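Actibind (Aspergillus niger, PDB 3D3Z) cleaves RNA as a ribonuclease of the T2 family, probably without base specificity but with a preference for adenylic acid. Local coordinates at residues Leu30-Tyr38 with Val143-Tyr153; Pro40-His51 with Tyr90-Tyr98. All coordinates share one frame; numbering follows the deposited sequence. Where two conformers were deposited one is given.

Interaction 1 (Leu30-Tyr38 with Val143-Tyr153); sequences LLQTQFWDY and VVDLFKTLDSY. With D3Z (1-(5-deoxy-beta-L-xylofuranosyl)pyrimidine-2,4(1H,3H)-dione), chain E.
Two acceptors grip the amide nitrogen of Gln34. NE2 donates to the backbone oxygen Leu150 O at 3.0 Å, a nearly straight bond (170° at the hydrogen) that arrives on a lone pair of that carbonyl, and to OE1 of Gln32 at 2.8 Å. Both acceptors lie close to the plane of the Gln34 amide, as expected if each N-H serves one of them, and this fixes which way the amide is flipped. Its oxygen, Gln34 OE1, consequently faces Ser152, whose OG donates from above the carbonyl plane at 2.7 Å; Ser152 OG is also hydrogen-bonded to Tyr201 OH. A water bridges the same polar patch, 3.0 Å from both Gln34 OE1 and Leu150 O.

Gln32 reaches its neighbour by bending at chi2 (-69°), which folds its amide back beside Gln34. The bend places Gln32 OE1 at the edge of the Phe147 ring, in its plane and 3.7 Å from CD1, with amide and ring nearly perpendicular; the amide nitrogen NE2 is hydrogen-bonded to Gly52 O. The aliphatic part of Gln32 slides past Leu146 and Leu150, CB lying 3.7 Å from Leu146 CD2.

In this RNase T2 fold, strand 29-35 is an inner strand of the antiparallel sheet, bonded to 49-56 and 195-206, and the helix part 143-147 crosses the strand part 30-35 at 74°, axes 9.2 Å apart. Gln32 and Gln34, two residues apart, point to the helix side, whereas Phe35 takes part in the D3Z pocket.

Past the strand, Trp36 lays CZ3 against the edge of the Tyr153 ring, 3.9 Å from CD1, while its indole NE1 bonds to Pro233 O.

Interaction 2 (Pro40-His51 with Tyr90-Tyr98); sequences PSDGPSDSWTIH and YMKEYWPDY. Unlike the reference sequence in segment 40-51: Asp46 (reference Gly). With D3Z (1-(5-deoxy-beta-L-xylofuranosyl)pyrimidine-2,4(1H,3H)-dione), chain E; EDO (1,2-ethanediol), chain F.
Ile50 packs into the corner where helix 85-94 gives way to Trp95. Its CB stands 3.7 Å from Trp95 CG. From there the branches part: with CG1 beside the backbone N (chi1 -59°), CG2 is carried over the indole face, 3.5 Å from the centroid of the Trp95 five-membered ring and only 16° off its normal, a well-formed CH-pi contact. CG1 runs past the carbonyl oxygen of Tyr94, and the tip meets Trp95 CE3. At the edge of the Tyr90 ring, Ile50 CD1 lies 4.2 Å from Tyr90 CE2.

The backbone of the same residue anchors this placement. Ile50 N donates to Tyr94 O at 2.8 Å, almost linearly (175°), using a carbonyl at the last turn of the helix. A weak, strongly bent bond of 3.1 Å from Trp95 NE1 to His51 O follows one residue on. A water accepts from Thr49 OG1 and donates to Ile50 O and Pro96 O, tying the strand to the chain leaving the helix.

Toward the loop, the carboxylate carbon Asp42 CG lies 3.5 Å from Pro96 CG, and Pro40 CG rests 3.7 Å from Tyr98 CD1. Tyr98 N in turn donates to O4 of the bound D3Z at 3.0 Å, and the CD2 side of the Tyr98 ring lies by the base.

The strand part 49-51 runs at nearly a right angle to the helix part 90-94; Ile50 also touches Phe147 of helix 134-147, while the side chain of His51 touches Glu111 of helix 104-116.

In the fold
Interactions 1 and 2 meet along neighbouring antiparallel strands of one sheet, their centres 10 Å apart, and interaction 2 is nested within the chain loop that interaction 1 closes. Phe35 N lies 2.8 Å from Thr49 O, a probable hydrogen bond, and the ring of Phe35 stacks on that of His51, with Phe35 CZ 3.2 Å from His51 ND1. Both contacts reach D3Z: Phe35 and Asp37 come from 30-38, His51 from 40-51, and Pro96, Asp97 and Tyr98 from 90-98. His51, a predicted active-site residue, has its side chain about 4 Å from that of Glu111 and about 7 Å from that of His115, both also predicted.

Interaction 1 (Leu30-Tyr38 with Val143-Tyr153)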
# COMPACT_ATOMS: atom_id res chain seq x y z
N LEU A 30 -2.74 -7.87 4.47
CA LEU A 30 -1.95 -6.66 4.25
C LEU A 30 -2.36 -6.06 2.91
O LEU A 30 -2.22 -6.69 1.90
CB LEU A 30 -0.44 -6.97 4.23
CG LEU A 30 0.31 -7.08 5.56
CD1 LEU A 30 0.49 -5.68 6.15
CD2 LEU A 30 -0.35 -7.93 6.52
N LEU A 31 -2.81 -4.81 2.95
CA LEU A 31 -3.32 -4.10 1.78
C LEU A 31 -2.32 -3.07 1.32
O LEU A 31 -2.06 -2.12 2.03
CB LEU A 31 -4.66 -3.41 2.10
CG LEU A 31 -5.91 -4.27 2.32
CD1 LEU A 31 -5.82 -5.32 3.49
CD2 LEU A 31 -7.05 -3.31 2.55
N GLN A 32 -1.80 -3.26 0.12
CA GLN A 32 -1.02 -2.22 -0.55
C GLN A 32 -2.01 -1.38 -1.36
O GLN A 32 -2.61 -1.84 -2.33
CB GLN A 32 0.08 -2.78 -1.44
CG GLN A 32 1.25 -1.78 -1.71
CD GLN A 32 0.88 -0.58 -2.59
OE1 GLN A 32 0.70 -0.71 -3.81
NE2 GLN A 32 0.91 0.63 -1.98
N THR A 33 -2.17 -0.13 -0.94
CA THR A 33 -3.23 0.74 -1.50
C THR A 33 -2.61 1.84 -2.36
O THR A 33 -1.49 2.31 -2.08
CB THR A 33 -4.10 1.33 -0.40
OG1 THR A 33 -3.29 2.13 0.47
CG2 THR A 33 -4.72 0.21 0.39
N GLN A 34 -3.32 2.22 -3.42
CA GLN A 34 -2.85 3.19 -4.37
C GLN A 34 -3.90 4.25 -4.76
O GLN A 34 -5.09 4.03 -4.65
CB GLN A 34 -2.39 2.45 -5.63
CG GLN A 34 -1.31 1.43 -5.40
CD GLN A 34 -0.86 0.74 -6.67
OE1 GLN A 34 -1.19 1.19 -7.79
NE2 GLN A 34 -0.01 -0.27 -6.51
N PHE A 35 -3.44 5.40 -5.25
CA PHE A 35 -4.30 6.46 -5.74
C PHE A 35 -4.08 6.77 -7.21
O PHE A 35 -2.97 6.68 -7.66
CB PHE A 35 -3.90 7.77 -5.06
CG PHE A 35 -4.44 7.93 -3.70
CD1 PHE A 35 -5.77 7.68 -3.45
CD2 PHE A 35 -3.64 8.41 -2.67
CE1 PHE A 35 -6.27 7.89 -2.21
CE2 PHE A 35 -4.16 8.61 -1.43
CZ PHE A 35 -5.47 8.35 -1.20
N TRP A 36 -5.15 7.19 -7.88
CA TRP A 36 -5.09 7.90 -9.16
C TRP A 36 -5.61 9.35 -8.91
O TRP A 36 -6.84 9.60 -8.84
CB TRP A 36 -5.91 7.13 -10.23
CG TRP A 36 -5.84 7.78 -11.56
CD1 TRP A 36 -6.83 8.53 -12.19
CD2 TRP A 36 -4.72 7.77 -12.43
NE1 TRP A 36 -6.36 8.99 -13.40
CE2 TRP A 36 -5.09 8.51 -13.59
CE3 TRP A 36 -3.45 7.17 -12.37
CZ2 TRP A 36 -4.21 8.70 -14.64
CZ3 TRP A 36 -2.58 7.37 -13.44
CH2 TRP A 36 -2.97 8.12 -14.56
N ASP A 37 -4.69 10.30 -8.69
CA ASP A 37 -5.03 11.66 -8.35
C ASP A 37 -5.00 12.48 -9.64
O ASP A 37 -3.95 12.69 -10.22
CB ASP A 37 -4.03 12.25 -7.33
CG ASP A 37 -4.14 11.64 -5.92
OD1 ASP A 37 -5.17 11.02 -5.57
OD2 ASP A 37 -3.15 11.79 -5.13
N TYR A 38 -6.19 12.88 -10.14
CA TYR A 38 -6.32 13.64 -11.42
C TYR A 38 -6.77 15.12 -11.22
O TYR A 38 -6.40 16.05 -12.00
CB TYR A 38 -7.25 12.86 -12.40
CG TYR A 38 -8.60 12.65 -11.80
CD1 TYR A 38 -8.88 11.47 -11.08
CD2 TYR A 38 -9.56 13.67 -11.81
CE1 TYR A 38 -10.09 11.30 -10.43
CE2 TYR A 38 -10.79 13.50 -11.17
CZ TYR A 38 -11.06 12.30 -10.51
OH TYR A 38 -12.26 12.17 -9.83
N VAL A 143 6.80 -0.55 2.05
CA VAL A 143 5.64 -0.06 1.23
C VAL A 143 6.09 0.20 -0.20
O VAL A 143 5.52 -0.29 -1.21
CB VAL A 143 4.98 1.20 1.85
CG1 VAL A 143 3.79 1.65 0.95
CG2 VAL A 143 4.55 0.90 3.26
N VAL A 144 7.19 0.92 -0.30
CA VAL A 144 7.79 1.26 -1.60
C VAL A 144 8.19 0.01 -2.37
O VAL A 144 7.88 -0.13 -3.57
CB VAL A 144 9.01 2.24 -1.45
CG1 VAL A 144 9.90 2.26 -2.75
CG2 VAL A 144 8.52 3.69 -1.13
N ASP A 145 8.84 -0.93 -1.67
CA ASP A 145 9.27 -2.16 -2.32
C ASP A 145 8.08 -2.93 -2.93
O ASP A 145 8.15 -3.41 -4.06
CB ASP A 145 10.03 -3.09 -1.35
CG ASP A 145 11.40 -2.56 -0.97
OD1 ASP A 145 11.94 -1.67 -1.65
OD2 ASP A 145 11.96 -3.11 -0.02
N LEU A 146 7.00 -3.03 -2.18
CA LEU A 146 5.79 -3.75 -2.64
C LEU A 146 5.07 -2.98 -3.75
O LEU A 146 4.72 -3.54 -4.80
CB LEU A 146 4.87 -3.96 -1.46
CG LEU A 146 3.75 -4.96 -1.67
CD1 LEU A 146 4.28 -6.37 -1.99
CD2 LEU A 146 2.93 -4.95 -0.39
N PHE A 147 4.91 -1.68 -3.55
CA PHE A 147 4.35 -0.81 -4.61
C PHE A 147 5.05 -0.98 -5.94
O PHE A 147 4.39 -1.07 -7.01
CB PHE A 147 4.43 0.63 -4.16
CG PHE A 147 4.02 1.63 -5.21
CD1 PHE A 147 2.70 1.84 -5.51
CD2 PHE A 147 4.95 2.42 -5.80
CE1 PHE A 147 2.32 2.79 -6.43
CE2 PHE A 147 4.61 3.39 -6.74
CZ PHE A 147 3.24 3.57 -7.08
N LYS A 148 6.39 -1.04 -5.92
CA LYS A 148 7.15 -1.23 -7.17
C LYS A 148 6.73 -2.49 -7.93
O LYS A 148 6.89 -2.56 -9.14
CB LYS A 148 8.65 -1.26 -6.92
CG LYS A 148 9.22 0.10 -6.59
CD LYS A 148 10.60 -0.05 -6.06
CE LYS A 148 11.28 1.24 -6.06
NZ LYS A 148 12.72 1.08 -5.78
N THR A 149 6.18 -3.46 -7.25
CA THR A 149 5.83 -4.69 -7.93
C THR A 149 4.40 -4.63 -8.51
O THR A 149 3.93 -5.60 -9.10
CB THR A 149 5.93 -5.92 -6.99
OG1 THR A 149 4.96 -5.83 -5.96
CG2 THR A 149 7.35 -6.08 -6.37
N LEU A 150 3.70 -3.51 -8.29
CA LEU A 150 2.25 -3.41 -8.57
C LEU A 150 1.98 -2.21 -9.44
O LEU A 150 1.34 -1.26 -9.00
CB LEU A 150 1.50 -3.26 -7.23
CG LEU A 150 1.53 -4.48 -6.34
CD1 LEU A 150 1.07 -4.14 -4.93
CD2 LEU A 150 0.66 -5.58 -6.94
N ASP A 151 2.55 -2.22 -10.65
CA ASP A 151 2.44 -1.12 -11.60
C ASP A 151 1.06 -1.23 -12.32
O ASP A 151 0.95 -1.74 -13.43
CB ASP A 151 3.60 -1.13 -12.58
CG ASP A 151 3.57 0.03 -13.56
OD1 ASP A 151 2.64 0.87 -13.56
OD2 ASP A 151 4.49 0.08 -14.40
N SER A 152 0.06 -0.72 -11.63
CA SER A 152 -1.33 -0.59 -12.07
C SER A 152 -1.47 0.08 -13.43
O SER A 152 -2.19 -0.43 -14.30
CB SER A 152 -2.08 0.22 -10.98
OG SER A 152 -2.05 -0.49 -9.77
N TYR A 153 -0.81 1.22 -13.65
CA TYR A 153 -0.91 1.90 -14.94
C TYR A 153 -0.54 1.01 -16.11
O TYR A 153 -1.27 0.97 -17.12
CB TYR A 153 -0.07 3.16 -15.00
CG TYR A 153 -0.31 3.94 -16.26
CD1 TYR A 153 -1.20 5.00 -16.26
CD2 TYR A 153 0.30 3.59 -17.49
CE1 TYR A 153 -1.45 5.73 -17.38
CE2 TYR A 153 0.02 4.33 -18.66
CZ TYR A 153 -0.86 5.39 -18.58
OH TYR A 153 -1.18 6.17 -19.67
N1 D3Z E . -5.10 12.12 1.03
C2 D3Z E . -3.88 12.81 1.20
N3 D3Z E . -2.98 12.81 0.23
C4 D3Z E . -3.19 12.17 -0.92
C5 D3Z E . -4.36 11.49 -1.10
C6 D3Z E . -5.33 11.47 -0.11
O2 D3Z E . -3.63 13.43 2.26
O4 D3Z E . -2.35 12.17 -1.85
C1' D3Z E . -6.09 12.08 2.07
C2' D3Z E . -5.33 12.31 3.36
O2' D3Z E . -5.68 13.59 3.91
C3' D3Z E . -5.65 11.12 4.25
C4' D3Z E . -6.61 10.24 3.47
O3' D3Z E . -4.47 10.38 4.53
O4' D3Z E . -6.70 10.78 2.14
C5' D3Z E . -6.11 8.80 3.49
O HOH W 1 1.21 1.70 -9.56

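Interaction 2 (Pro40-His51 with Tyr90-Tyr98)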
# COMPACT_ATOMS: atom_id res chain seq x y z
N PRO A 40 -6.74 17.66 -7.89
CA PRO A 40 -5.50 17.96 -8.61
C PRO A 40 -4.69 16.70 -8.91
O PRO A 40 -4.72 15.71 -8.17
CB PRO A 40 -4.75 18.87 -7.62
CG PRO A 40 -5.24 18.42 -6.28
CD PRO A 40 -6.63 17.96 -6.45
N SER A 41 -3.96 16.76 -10.00
CA SER A 41 -3.02 15.73 -10.38
C SER A 41 -1.66 15.76 -9.60
O SER A 41 -1.15 16.83 -9.22
CB SER A 41 -2.70 15.86 -11.86
OG SER A 41 -3.81 15.63 -12.69
N ASP A 42 -1.09 14.59 -9.39
CA ASP A 42 0.26 14.43 -8.77
C ASP A 42 0.92 13.20 -9.44
O ASP A 42 0.23 12.44 -10.20
CB ASP A 42 0.17 14.31 -7.25
CG ASP A 42 -0.64 13.09 -6.82
OD1 ASP A 42 -0.61 12.05 -7.51
OD2 ASP A 42 -1.38 13.20 -5.82
N GLY A 43 2.22 13.05 -9.22
CA GLY A 43 2.93 11.88 -9.71
C GLY A 43 3.14 11.97 -11.20
O GLY A 43 2.86 13.01 -11.82
N PRO A 44 3.76 10.92 -11.77
CA PRO A 44 3.90 10.91 -13.21
C PRO A 44 2.51 10.80 -13.88
O PRO A 44 1.57 10.25 -13.30
CB PRO A 44 4.75 9.67 -13.50
CG PRO A 44 5.26 9.17 -12.17
CD PRO A 44 4.37 9.74 -11.12
N SER A 45 2.41 11.34 -15.08
CA SER A 45 1.15 11.29 -15.86
C SER A 45 0.76 9.83 -16.13
O SER A 45 -0.43 9.54 -16.34
CB SER A 45 1.32 12.06 -17.17
OG SER A 45 2.12 11.34 -18.09
N ASP A 46 1.75 8.92 -16.10
CA ASP A 46 1.54 7.51 -16.43
C ASP A 46 1.88 6.55 -15.28
O ASP A 46 2.34 5.42 -15.49
CB ASP A 46 2.34 7.14 -17.68
CG ASP A 46 3.83 7.32 -17.51
OD1 ASP A 46 4.33 7.97 -16.53
OD2 ASP A 46 4.52 6.81 -18.39
N SER A 47 1.61 6.98 -14.06
CA SER A 47 1.73 6.11 -12.92
C SER A 47 0.73 6.48 -11.88
O SER A 47 0.45 7.64 -11.65
CB SER A 47 3.15 6.16 -12.30
OG SER A 47 3.26 5.26 -11.19
N TRP A 48 0.23 5.46 -11.22
CA TRP A 48 -0.50 5.62 -9.98
C TRP A 48 0.55 5.95 -8.92
O TRP A 48 1.77 5.84 -9.17
CB TRP A 48 -1.25 4.34 -9.66
CG TRP A 48 -2.45 4.07 -10.56
CD1 TRP A 48 -2.46 3.93 -11.92
CD2 TRP A 48 -3.81 3.90 -10.13
NE1 TRP A 48 -3.77 3.71 -12.36
CE2 TRP A 48 -4.61 3.68 -11.28
CE3 TRP A 48 -4.42 3.95 -8.88
CZ2 TRP A 48 -5.99 3.52 -11.21
CZ3 TRP A 48 -5.82 3.78 -8.81
CH2 TRP A 48 -6.57 3.57 -9.96
N THR A 49 0.06 6.35 -7.75
CA THR A 49 0.87 6.69 -6.57
C THR A 49 0.44 5.87 -5.35
O THR A 49 -0.60 5.22 -5.33
CB THR A 49 0.76 8.17 -6.27
OG1 THR A 49 -0.60 8.56 -6.18
CG2 THR A 49 1.42 8.97 -7.40
N ILE A 50 1.27 5.91 -4.30
CA ILE A 50 1.08 5.20 -3.07
C ILE A 50 0.11 5.94 -2.17
O ILE A 50 0.17 7.15 -1.99
CB ILE A 50 2.44 5.01 -2.22
CG1 ILE A 50 3.51 4.25 -3.05
CG2 ILE A 50 2.14 4.35 -0.86
CD1 ILE A 50 4.99 4.35 -2.55
N HIS A 51 -0.80 5.18 -1.61
CA HIS A 51 -1.61 5.60 -0.49
C HIS A 51 -0.97 5.05 0.81
O HIS A 51 -0.68 5.79 1.72
CB HIS A 51 -3.06 5.12 -0.67
CG HIS A 51 -4.03 5.68 0.35
ND1 HIS A 51 -5.39 5.47 0.23
CD2 HIS A 51 -3.86 6.44 1.46
CE1 HIS A 51 -6.01 6.07 1.24
NE2 HIS A 51 -5.10 6.69 1.98
N TYR A 90 12.16 9.38 -3.56
CA TYR A 90 11.17 8.54 -4.16
C TYR A 90 9.75 8.78 -3.53
O TYR A 90 8.75 8.82 -4.25
CB TYR A 90 11.58 7.06 -4.09
CG TYR A 90 10.62 6.11 -4.79
CD1 TYR A 90 10.91 5.61 -6.05
CD2 TYR A 90 9.46 5.65 -4.15
CE1 TYR A 90 10.02 4.75 -6.70
CE2 TYR A 90 8.54 4.80 -4.80
CZ TYR A 90 8.86 4.35 -6.07
OH TYR A 90 8.03 3.50 -6.72
N MET A 91 9.66 8.90 -2.21
CA MET A 91 8.38 9.19 -1.61
C MET A 91 7.76 10.52 -2.02
O MET A 91 6.50 10.64 -2.16
CB MET A 91 8.47 9.09 -0.09
CG MET A 91 8.73 7.66 0.41
SD MET A 91 9.14 7.63 2.15
CE MET A 91 7.87 8.69 2.92
N LYS A 92 8.59 11.55 -2.17
CA LYS A 92 8.12 12.80 -2.71
C LYS A 92 7.48 12.68 -4.10
O LYS A 92 6.49 13.34 -4.39
CB LYS A 92 9.28 13.79 -2.76
CG LYS A 92 9.68 14.30 -1.40
CD LYS A 92 10.93 15.17 -1.50
CE LYS A 92 11.48 15.66 -0.15
NZ LYS A 92 12.96 16.00 -0.13
N GLU A 93 8.03 11.79 -4.92
CA GLU A 93 7.56 11.55 -6.28
C GLU A 93 6.32 10.62 -6.36
O GLU A 93 5.33 10.96 -7.00
CB GLU A 93 8.72 11.00 -7.13
CG GLU A 93 8.30 10.57 -8.52
CD GLU A 93 7.69 11.68 -9.38
OE1 GLU A 93 7.77 12.85 -9.03
OE2 GLU A 93 7.09 11.35 -10.38
N TYR A 94 6.39 9.51 -5.62
CA TYR A 94 5.46 8.40 -5.74
C TYR A 94 4.54 8.20 -4.54
O TYR A 94 3.60 7.46 -4.66
CB TYR A 94 6.17 7.09 -6.12
CG TYR A 94 6.77 7.04 -7.53
CD1 TYR A 94 5.99 6.73 -8.63
CD2 TYR A 94 8.13 7.20 -7.73
CE1 TYR A 94 6.55 6.66 -9.89
CE2 TYR A 94 8.68 7.18 -9.00
CZ TYR A 94 7.89 6.90 -10.07
OH TYR A 94 8.42 6.86 -11.34
N TRP A 95 4.78 8.91 -3.44
CA TRP A 95 3.90 8.92 -2.29
C TRP A 95 3.49 10.38 -1.93
O TRP A 95 3.40 10.79 -0.76
CB TRP A 95 4.58 8.22 -1.15
CG TRP A 95 3.68 7.72 -0.10
CD1 TRP A 95 2.43 8.16 0.21
CD2 TRP A 95 3.98 6.68 0.84
NE1 TRP A 95 1.91 7.46 1.26
CE2 TRP A 95 2.85 6.55 1.68
CE3 TRP A 95 5.12 5.86 1.06
CZ2 TRP A 95 2.79 5.58 2.71
CZ3 TRP A 95 5.05 4.88 2.08
CH2 TRP A 95 3.92 4.81 2.92
N PRO A 96 3.13 11.16 -2.95
CA PRO A 96 2.77 12.54 -2.66
C PRO A 96 1.39 12.71 -1.97
O PRO A 96 0.47 11.86 -2.12
CB PRO A 96 2.76 13.17 -4.04
CG PRO A 96 2.20 12.10 -4.94
CD PRO A 96 2.89 10.85 -4.36
N ASP A 97 1.30 13.77 -1.16
CA ASP A 97 0.04 14.34 -0.82
C ASP A 97 -0.43 15.25 -2.01
O ASP A 97 0.30 16.14 -2.49
CB ASP A 97 0.12 15.05 0.54
CG ASP A 97 -1.20 15.50 1.04
OD1 ASP A 97 -1.82 16.36 0.41
OD2 ASP A 97 -1.63 14.99 2.08
N TYR A 98 -1.63 14.96 -2.53
CA TYR A 98 -2.19 15.69 -3.70
C TYR A 98 -2.14 17.20 -3.53
O TYR A 98 -1.98 17.94 -4.51
CB TYR A 98 -3.64 15.22 -4.03
CG TYR A 98 -4.63 15.62 -2.97
CD1 TYR A 98 -5.12 16.94 -2.89
CD2 TYR A 98 -5.07 14.71 -2.03
CE1 TYR A 98 -6.03 17.32 -1.88
CE2 TYR A 98 -5.97 15.08 -1.02
CZ TYR A 98 -6.44 16.38 -0.95
OH TYR A 98 -7.30 16.73 0.09
N1 D3Z E . -5.10 12.12 1.03
C2 D3Z E . -3.88 12.81 1.20
N3 D3Z E . -2.98 12.81 0.23
C4 D3Z E . -3.19 12.17 -0.92
C5 D3Z E . -4.36 11.49 -1.10
C6 D3Z E . -5.33 11.47 -0.11
O2 D3Z E . -3.63 13.43 2.26
O4 D3Z E . -2.35 12.17 -1.85
C1' D3Z E . -6.09 12.08 2.07
C2' D3Z E . -5.33 12.31 3.36
O2' D3Z E . -5.68 13.59 3.91
C3' D3Z E . -5.65 11.12 4.25
C4' D3Z E . -6.61 10.24 3.47
O3' D3Z E . -4.47 10.38 4.53
O4' D3Z E . -6.70 10.78 2.14
C5' D3Z E . -6.11 8.80 3.49
C1 EDO F . 4.56 16.10 -7.75
O1 EDO F . 3.14 15.96 -7.92
C2 EDO F . 5.08 14.91 -6.94
O2 EDO F . 4.58 13.65 -7.44
O HOH W 2 -0.48 17.99 -6.59
O HOH W 3 -0.10 9.41 -3.49